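Local coordinates for type 6 secretion amidase effector 2 (Salmonella typhi, PDB 6WIN), which is an amidase toxin of the type 6 secretion system that probably hydrolyses peptide cross-links in the peptidoglycan of rival bacteria, at residues 117-120 with 124-127. Sequence-based numbering, arbitrary orientation.
Sequences GTYI and NNAE
Asn125 shows how one amide can bind separate points of a loop: its CB lies 3.4 Å from the carbonyl O of Ile120. Asn125 CG, anti to the backbone N (chi1 -168°), sets the amide beside that carbonyl, 3.6 Å from Ile120 O. At the tip Asn125 ND2 donates to Ile120 O over 2.9 Å, a nearly straight bond (168° at the hydrogen) that lies close to the amide plane and in the plane of the accepting carbonyl. The same ND2 also bonds to the backbone O of Gly111, so two carbonyls grip this nitrogen and limit rotation of the amide. The other branch, Asn125 OD1, accepts from the backbone N of Glu127 at 3.0 Å, closing an Asx turn. Both segments belong to the long loop between strand 101-106, at one edge of the antiparallel sheet, and strand 129-133, and the amide ties the loop to itself just before the chain re-enters the sheet. Tyr119 crosses Asn125 at about a right angle, its ring plane turned 76° from the amide, with Tyr119 CB 3.7 Å from Asn125 ND2. Further along the ring, Tyr119 CE1 comes within 3.3 Å of the carbonyl O of Glu127. A water in the ring plane links Tyr119 OH (2.8 Å) to Glu127 O, to which it donates. The carboxylate of Glu127 is engaged elsewhere, in a salt bridge with Lys107 and a hydrogen bond with Ser112.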
# COMPACT_ATOMS: atom_id res chain seq x y z
N GLY A 117 -15.93 8.22 -2.38
CA GLY A 117 -14.92 7.33 -1.84
C GLY A 117 -13.60 7.29 -2.59
O GLY A 117 -12.69 6.57 -2.15
N THR A 118 -13.46 8.03 -3.69
CA THR A 118 -12.29 7.96 -4.55
C THR A 118 -11.28 9.06 -4.20
O THR A 118 -11.58 10.01 -3.47
CB THR A 118 -12.69 8.08 -6.02
OG1 THR A 118 -13.37 9.33 -6.23
CG2 THR A 118 -13.61 6.96 -6.43
N TYR A 119 -10.08 8.93 -4.77
CA TYR A 119 -8.96 9.85 -4.58
C TYR A 119 -8.35 10.18 -5.93
O TYR A 119 -8.16 9.29 -6.77
CB TYR A 119 -7.85 9.24 -3.70
CG TYR A 119 -8.24 8.84 -2.29
CD1 TYR A 119 -7.97 9.69 -1.23
CD2 TYR A 119 -8.85 7.62 -2.03
CE1 TYR A 119 -8.30 9.34 0.06
CE2 TYR A 119 -9.19 7.26 -0.75
CZ TYR A 119 -8.92 8.13 0.29
OH TYR A 119 -9.24 7.78 1.58
N ILE A 120 -8.03 11.47 -6.15
CA ILE A 120 -7.25 11.83 -7.33
C ILE A 120 -5.88 11.14 -7.27
O ILE A 120 -5.30 10.96 -6.19
CB ILE A 120 -7.06 13.36 -7.44
CG1 ILE A 120 -6.40 13.92 -6.18
CG2 ILE A 120 -8.39 14.05 -7.68
CD1 ILE A 120 -5.50 15.12 -6.44
N ASN A 124 -0.58 7.49 -6.23
CA ASN A 124 0.41 8.52 -5.90
C ASN A 124 -0.15 9.54 -4.90
O ASN A 124 0.35 10.67 -4.83
CB ASN A 124 0.88 9.22 -7.18
CG ASN A 124 1.50 8.25 -8.16
OD1 ASN A 124 2.27 7.38 -7.78
ND2 ASN A 124 1.15 8.37 -9.44
N ASN A 125 -1.15 9.13 -4.12
CA ASN A 125 -1.86 9.98 -3.16
C ASN A 125 -1.66 9.38 -1.77
O ASN A 125 -2.26 8.35 -1.45
CB ASN A 125 -3.35 10.04 -3.52
CG ASN A 125 -4.10 11.10 -2.75
OD1 ASN A 125 -3.80 11.39 -1.59
ND2 ASN A 125 -5.09 11.70 -3.41
N ALA A 126 -0.86 10.05 -0.94
CA ALA A 126 -0.56 9.54 0.39
C ALA A 126 -1.81 9.31 1.23
O ALA A 126 -1.79 8.48 2.15
CB ALA A 126 0.38 10.48 1.14
N GLU A 127 -2.89 10.06 0.97
CA GLU A 127 -4.11 9.95 1.77
C GLU A 127 -4.96 8.74 1.40
O GLU A 127 -5.88 8.40 2.15
CB GLU A 127 -4.94 11.24 1.63
CG GLU A 127 -4.26 12.47 2.24
CD GLU A 127 -5.16 13.70 2.25
OE1 GLU A 127 -4.96 14.58 1.40
OE2 GLU A 127 -6.08 13.77 3.10
O HOH W 1 -8.17 9.34 3.65